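Local atomic coordinates of Myo-inositol phosphohydrolase (Mitsuokella multacida, PDB entry 4WU3), a protein that probably removes phosphate groups from inositol polyphosphates such as phytate, as a phosphatase related to the protein tyrosine phosphatases. Residues Asp336-Asp348 / Leu468-Ile480. The protein carries 2 engineered substitutions. Numbering follows the deposited sequence.
Sequences DYNGYIWRLDTKD and LIVAELDKDKMPI. With 4IP (inositol-(1,3,4,5)-tetrakisphosphate), chain F.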
loop_
_atom_site.group_PDB
_atom_site.type_symbol
_atom_site.label_atom_id
_atom_site.label_comp_id
_atom_site.label_asym_id
_atom_site.label_seq_id
_atom_site.Cartn_x
_atom_site.Cartn_y
_atom_site.Cartn_z
ATOM N N ASP A 336 0.939 -19.248 -1.647
ATOM C CA ASP A 336 0.560 -20.595 -2.077
ATOM C C ASP A 336 1.599 -21.567 -1.515
ATOM O O ASP A 336 2.778 -21.496 -1.856
ATOM C CB ASP A 336 0.491 -20.675 -3.601
ATOM C CG ASP A 336 0.066 -22.046 -4.110
ATOM O OD1 ASP A 336 -0.102 -22.997 -3.313
ATOM O OD2 ASP A 336 -0.102 -22.170 -5.342
ATOM N N TYR A 337 1.152 -22.464 -0.642
ATOM C CA TYR A 337 2.047 -23.390 0.038
ATOM C C TYR A 337 2.075 -24.752 -0.625
ATOM O O TYR A 337 2.714 -25.659 -0.124
ATOM C CB TYR A 337 1.628 -23.555 1.507
ATOM C CG TYR A 337 1.840 -22.301 2.318
ATOM C CD1 TYR A 337 3.098 -21.736 2.416
ATOM C CD2 TYR A 337 0.787 -21.670 2.953
ATOM C CE1 TYR A 337 3.305 -20.578 3.130
ATOM C CE2 TYR A 337 0.982 -20.511 3.675
ATOM C CZ TYR A 337 2.247 -19.970 3.763
ATOM O OH TYR A 337 2.478 -18.819 4.490
ATOM N N ASN A 338 1.374 -24.898 -1.747
ATOM C CA ASN A 338 1.300 -26.183 -2.440
ATOM C C ASN A 338 2.638 -26.605 -3.032
ATOM O O ASN A 338 3.436 -25.769 -3.460
ATOM C CB ASN A 338 0.211 -26.151 -3.513
ATOM C CG ASN A 338 -1.189 -26.131 -2.918
ATOM O OD1 ASN A 338 -1.455 -26.720 -1.864
ATOM N ND2 ASN A 338 -2.090 -25.452 -3.589
ATOM N N GLY A 339 2.884 -27.912 -3.026
ATOM C CA GLY A 339 4.114 -28.466 -3.581
ATOM C C GLY A 339 4.264 -28.153 -5.057
ATOM O O GLY A 339 3.286 -28.122 -5.801
ATOM N N TYR A 340 5.499 -27.924 -5.485
ATOM C CA TYR A 340 5.773 -27.657 -6.887
ATOM C C TYR A 340 7.042 -28.367 -7.397
ATOM O O TYR A 340 7.423 -28.198 -8.558
ATOM C CB TYR A 340 5.915 -26.152 -7.088
ATOM C CG TYR A 340 6.976 -25.581 -6.184
ATOM C CD1 TYR A 340 8.310 -25.678 -6.530
ATOM C CD2 TYR A 340 6.652 -24.982 -4.976
ATOM C CE1 TYR A 340 9.305 -25.177 -5.712
ATOM C CE2 TYR A 340 7.644 -24.471 -4.146
ATOM C CZ TYR A 340 8.973 -24.577 -4.527
ATOM O OH TYR A 340 10.001 -24.088 -3.747
ATOM N N ILE A 341 7.693 -29.152 -6.543
ATOM C CA ILE A 341 8.894 -29.880 -6.955
ATOM C C ILE A 341 9.124 -31.129 -6.115
ATOM O O ILE A 341 8.767 -31.178 -4.936
ATOM C CB ILE A 341 10.147 -28.975 -6.862
ATOM C CG1 ILE A 341 11.320 -29.570 -7.647
ATOM C CG2 ILE A 341 10.547 -28.755 -5.412
ATOM C CD1 ILE A 341 12.533 -28.667 -7.729
ATOM N N TRP A 342 9.731 -32.138 -6.726
ATOM C CA TRP A 342 10.187 -33.293 -5.974
ATOM C C TRP A 342 11.576 -32.998 -5.417
ATOM O O TRP A 342 12.558 -32.850 -6.143
ATOM C CB TRP A 342 10.198 -34.557 -6.829
ATOM C CG TRP A 342 8.833 -35.126 -7.075
ATOM C CD1 TRP A 342 8.150 -35.115 -8.251
ATOM C CD2 TRP A 342 7.982 -35.786 -6.122
ATOM N NE1 TRP A 342 6.919 -35.723 -8.096
ATOM C CE2 TRP A 342 6.796 -36.146 -6.798
ATOM C CE3 TRP A 342 8.106 -36.099 -4.763
ATOM C CZ2 TRP A 342 5.743 -36.804 -6.163
ATOM C CZ3 TRP A 342 7.060 -36.745 -4.131
ATOM C CH2 TRP A 342 5.897 -37.103 -4.833
ATOM N N ARG A 343 11.630 -32.885 -4.103
ATOM C CA ARG A 343 12.857 -32.637 -3.397
ATOM C C ARG A 343 13.530 -33.961 -3.098
ATOM O O ARG A 343 12.878 -34.922 -2.699
ATOM C CB ARG A 343 12.524 -31.939 -2.088
ATOM C CG ARG A 343 13.686 -31.800 -1.124
ATOM C CD ARG A 343 13.212 -31.167 0.176
ATOM N NE ARG A 343 14.310 -30.588 0.943
ATOM C CZ ARG A 343 14.161 -29.957 2.107
ATOM N NH1 ARG A 343 12.959 -29.820 2.651
ATOM N NH2 ARG A 343 15.218 -29.464 2.737
ATOM N N LEU A 344 14.840 -34.001 -3.292
ATOM C CA LEU A 344 15.655 -35.112 -2.838
ATOM C C LEU A 344 16.008 -34.928 -1.365
ATOM O O LEU A 344 16.892 -34.151 -1.036
ATOM C CB LEU A 344 16.935 -35.176 -3.670
ATOM C CG LEU A 344 18.013 -36.159 -3.217
ATOM C CD1 LEU A 344 17.470 -37.580 -3.181
ATOM C CD2 LEU A 344 19.195 -36.047 -4.170
ATOM N N ASP A 345 15.318 -35.646 -0.483
ATOM C CA ASP A 345 15.539 -35.526 0.960
ATOM C C ASP A 345 16.860 -36.159 1.342
ATOM O O ASP A 345 17.640 -35.592 2.098
ATOM C CB ASP A 345 14.419 -36.214 1.748
ATOM C CG ASP A 345 13.111 -35.439 1.713
ATOM O OD1 ASP A 345 13.152 -34.219 1.475
ATOM O OD2 ASP A 345 12.043 -36.049 1.929
ATOM N N THR A 346 17.100 -37.362 0.830
ATOM C CA THR A 346 18.341 -38.058 1.102
ATOM C C THR A 346 18.597 -39.118 0.038
ATOM O O THR A 346 17.710 -39.880 -0.361
ATOM C CB THR A 346 18.371 -38.664 2.525
ATOM O OG1 THR A 346 19.611 -39.357 2.732
ATOM C CG2 THR A 346 17.218 -39.622 2.740
ATOM N N LYS A 347 19.832 -39.125 -0.432
ATOM C CA LYS A 347 20.262 -40.017 -1.478
ATOM C C LYS A 347 20.466 -41.405 -0.917
ATOM O O LYS A 347 20.864 -41.565 0.227
ATOM C CB LYS A 347 21.579 -39.527 -2.043
ATOM C CG LYS A 347 21.644 -39.622 -3.538
ATOM C CD LYS A 347 23.030 -39.256 -4.033
ATOM C CE LYS A 347 23.494 -40.224 -5.104
ATOM N NZ LYS A 347 24.799 -39.801 -5.662
ATOM N N ASP A 348 20.201 -42.408 -1.736
ATOM C CA ASP A 348 20.376 -43.795 -1.334
ATOM C C ASP A 348 21.848 -44.085 -1.101
ATOM O O ASP A 348 22.647 -44.083 -2.042
ATOM C CB ASP A 348 19.834 -44.705 -2.422
ATOM C CG ASP A 348 19.779 -46.154 -2.005
ATOM O OD1 ASP A 348 20.178 -46.474 -0.860
ATOM O OD2 ASP A 348 19.341 -46.981 -2.837
ATOM N N LEU A 468 11.321 -36.963 -14.287
ATOM C CA LEU A 468 11.004 -35.775 -13.479
ATOM C C LEU A 468 12.237 -35.137 -12.851
ATOM O O LEU A 468 13.259 -35.794 -12.660
ATOM C CB LEU A 468 10.065 -36.156 -12.328
ATOM C CG LEU A 468 8.761 -36.873 -12.665
ATOM C CD1 LEU A 468 8.079 -37.334 -11.390
ATOM C CD2 LEU A 468 7.842 -35.975 -13.472
ATOM N N ILE A 469 12.128 -33.856 -12.507
ATOM C CA ILE A 469 13.166 -33.195 -11.727
ATOM C C ILE A 469 13.075 -33.671 -10.276
ATOM O O ILE A 469 12.025 -33.564 -9.646
ATOM C CB ILE A 469 13.018 -31.666 -11.754
ATOM C CG1 ILE A 469 13.079 -31.133 -13.196
ATOM C CG2 ILE A 469 14.079 -31.016 -10.881
ATOM C CD1 ILE A 469 14.457 -31.129 -13.834
ATOM N N VAL A 470 14.170 -34.228 -9.769
ATOM C CA VAL A 470 14.295 -34.572 -8.357
ATOM C C VAL A 470 15.605 -33.972 -7.879
ATOM O O VAL A 470 16.678 -34.474 -8.198
ATOM C CB VAL A 470 14.313 -36.090 -8.116
ATOM C CG1 VAL A 470 14.508 -36.392 -6.638
ATOM C CG2 VAL A 470 13.031 -36.737 -8.621
ATOM N N ALA A 471 15.515 -32.891 -7.113
ATOM C CA ALA A 471 16.679 -32.074 -6.832
ATOM C C ALA A 471 16.869 -31.840 -5.343
ATOM O O ALA A 471 15.906 -31.723 -4.587
ATOM C CB ALA A 471 16.539 -30.743 -7.546
ATOM N N GLU A 472 18.126 -31.777 -4.926
ATOM C CA GLU A 472 18.435 -31.320 -3.598
ATOM C C GLU A 472 18.215 -29.809 -3.568
ATOM O O GLU A 472 18.491 -29.107 -4.552
ATOM C CB GLU A 472 19.879 -31.650 -3.243
ATOM C CG GLU A 472 20.260 -31.284 -1.819
ATOM C CD GLU A 472 21.718 -31.580 -1.519
ATOM O OE1 GLU A 472 22.410 -32.114 -2.416
ATOM O OE2 GLU A 472 22.173 -31.274 -0.393
ATOM N N LEU A 473 17.704 -29.307 -2.446
ATOM C CA LEU A 473 17.530 -27.871 -2.285
ATOM C C LEU A 473 18.698 -27.260 -1.525
ATOM O O LEU A 473 19.209 -27.866 -0.593
ATOM C CB LEU A 473 16.231 -27.567 -1.556
ATOM C CG LEU A 473 14.964 -28.094 -2.201
ATOM C CD1 LEU A 473 13.754 -27.614 -1.402
ATOM C CD2 LEU A 473 14.892 -27.651 -3.657
ATOM N N ASP A 474 19.117 -26.063 -1.936
ATOM C CA ASP A 474 20.190 -25.338 -1.253
ATOM C C ASP A 474 19.649 -24.498 -0.085
ATOM O O ASP A 474 18.469 -24.584 0.277
ATOM C CB ASP A 474 20.986 -24.465 -2.244
ATOM C CG ASP A 474 20.145 -23.368 -2.893
ATOM O OD1 ASP A 474 19.176 -22.873 -2.276
ATOM O OD2 ASP A 474 20.470 -22.991 -4.036
ATOM N N LYS A 475 20.520 -23.684 0.499
ATOM C CA LYS A 475 20.161 -22.859 1.645
ATOM C C LYS A 475 18.957 -21.949 1.351
ATOM O O LYS A 475 18.203 -21.589 2.262
ATOM C CB LYS A 475 21.379 -22.032 2.081
ATOM C CG LYS A 475 21.117 -21.047 3.214
ATOM C CD LYS A 475 20.598 -21.738 4.469
ATOM C CE LYS A 475 20.349 -20.737 5.591
ATOM N NZ LYS A 475 19.622 -21.338 6.747
ATOM N N ASP A 476 18.776 -21.582 0.084
ATOM C CA ASP A 476 17.682 -20.700 -0.318
ATOM C C ASP A 476 16.468 -21.487 -0.830
ATOM O O ASP A 476 15.516 -20.905 -1.360
ATOM C CB ASP A 476 18.161 -19.715 -1.393
ATOM C CG ASP A 476 19.312 -18.830 -0.913
ATOM O OD1 ASP A 476 19.293 -18.410 0.264
ATOM O OD2 ASP A 476 20.231 -18.547 -1.714
ATOM N N LYS A 477 16.504 -22.805 -0.664
ATOM C CA LYS A 477 15.415 -23.672 -1.101
ATOM C C LYS A 477 15.270 -23.658 -2.615
ATOM O O LYS A 477 14.172 -23.853 -3.152
ATOM C CB LYS A 477 14.084 -23.246 -0.469
ATOM C CG LYS A 477 14.091 -23.154 1.043
ATOM C CD LYS A 477 14.470 -24.473 1.703
ATOM C CE LYS A 477 14.614 -24.271 3.207
ATOM N NZ LYS A 477 15.345 -25.371 3.889
ATOM N N MET A 478 16.372 -23.403 -3.306
ATOM C CA MET A 478 16.378 -23.441 -4.759
ATOM C C MET A 478 17.068 -24.722 -5.198
ATOM O O MET A 478 18.019 -25.171 -4.559
ATOM C CB MET A 478 17.101 -22.221 -5.323
ATOM C CG MET A 478 16.425 -20.904 -4.977
ATOM S SD MET A 478 14.784 -20.755 -5.703
ATOM C CE MET A 478 15.194 -20.342 -7.395
ATOM N N PRO A 479 16.589 -25.327 -6.285
ATOM C CA PRO A 479 17.178 -26.600 -6.677
ATOM C C PRO A 479 18.632 -26.465 -7.110
ATOM O O PRO A 479 19.003 -25.464 -7.723
ATOM C CB PRO A 479 16.303 -27.052 -7.851
ATOM C CG PRO A 479 15.696 -25.805 -8.382
ATOM C CD PRO A 479 15.550 -24.870 -7.221
ATOM N N ILE A 480 19.437 -27.474 -6.780
ATOM C CA ILE A 480 20.839 -27.537 -7.197
ATOM C C ILE A 480 21.031 -28.422 -8.441
ATOM O O ILE A 480 20.713 -29.612 -8.432
ATOM C CB ILE A 480 21.710 -28.072 -6.054
ATOM C CG1 ILE A 480 21.582 -27.147 -4.848
ATOM C CG2 ILE A 480 23.162 -28.208 -6.506
ATOM C CD1 ILE A 480 22.049 -27.759 -3.546
HETATM C C1 4IP F . 13.365 -29.046 10.280
HETATM O O1 4IP F . 13.497 -30.277 10.991
HETATM C C2 4IP F . 13.714 -29.248 8.812
HETATM O O2 4IP F . 15.016 -29.809 8.706
HETATM C C3 4IP F . 13.710 -27.931 8.046
HETATM O O3 4IP F . 14.079 -28.166 6.685
HETATM C C4 4IP F . 14.658 -26.910 8.670
HETATM O O4 4IP F . 14.534 -25.669 7.966
HETATM C C5 4IP F . 14.315 -26.704 10.141
HETATM O O5 4IP F . 15.233 -25.791 10.746
HETATM C C6 4IP F . 14.314 -28.026 10.908
HETATM O O6 4IP F . 13.946 -27.809 12.272
HETATM P P1 4IP F . 12.338 -31.390 11.030
HETATM O O1P 4IP F . 11.266 -30.781 11.892
HETATM O O2P 4IP F . 13.042 -32.580 11.628
HETATM O O3P 4IP F . 11.960 -31.591 9.585
HETATM P P3 4IP F . 13.096 -27.714 5.488
HETATM O O4P 4IP F . 12.628 -26.337 5.899
HETATM O O5P 4IP F . 12.019 -28.775 5.480
HETATM O O6P 4IP F . 13.974 -27.703 4.262
HETATM P P4 4IP F . 15.815 -24.873 7.384
HETATM O O7P 4IP F . 16.609 -25.914 6.633
HETATM O O8P 4IP F . 15.184 -23.833 6.491
HETATM O O9P 4IP F . 16.494 -24.333 8.628
HETATM P P5 4IP F . 14.708 -24.739 11.854
HETATM O OPF 4IP F . 13.254 -24.468 11.499
HETATM O OPG 4IP F . 15.634 -23.556 11.659
HETATM O OPH 4IP F . 14.886 -25.466 13.168
HETATM O O HOH W 1 12.140 -24.724 -4.665
HETATM O O HOH W 2 9.667 -32.005 -9.595
HETATM O O HOH W 3 17.033 -31.011 -0.095
HETATM O O HOH W 4 17.743 -28.791 1.509
#
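Arg343 and Leu473 show how a strand and the chain beyond its neighbour can guide a charge from a sheet into a phosphate pocket. The arginine leaves strand 342-346 on one face of the sheet: from CB, with CG anti to the backbone N (chi1 171°), the chain stays extended as far as NE and crosses the side chain of Leu473 at about a right angle. CG meets Leu473 CG, CD passes close to Leu473 CD1, and that same methyl lies over one face of the guanidinium, 3.8 Å from NE. At the group's edge, NE donates to a water that also accepts from Leu473 N. NH2 gives one hydrogen to a second water, bonded to Leu473 O, and another to O6P of the inositol tetrakisphosphate (NH2 to O6P 2.6 Å). NH1 reaches O5P of the same phosphate and adds a weak bond to O6P. Behind this reach lies parallel pairing of strands 342-346 and 468-471 in a mixed sheet: Ala471 N donates to Trp342 O (3.1 Å), and Leu344 N returns an almost straight bond to Ala471 O (2.8 Å). On the opposite face of the sheet from Arg343, Trp342 CB rests on Val470 CG2, while Leu468 CD1 approaches the indole obliquely at CD1 and NE1. Beyond Leu473 the chain makes a type I turn, Asp474 to Lys477, where Asp474 OD1 accepts from Asp476 N and Met478 N from opposite faces of its carboxylate. The turn delivers Lys477, bent at chi2 (-58°), whose NZ bonds O6P at 2.7 Å and also O7P and O8P of the adjacent phosphate.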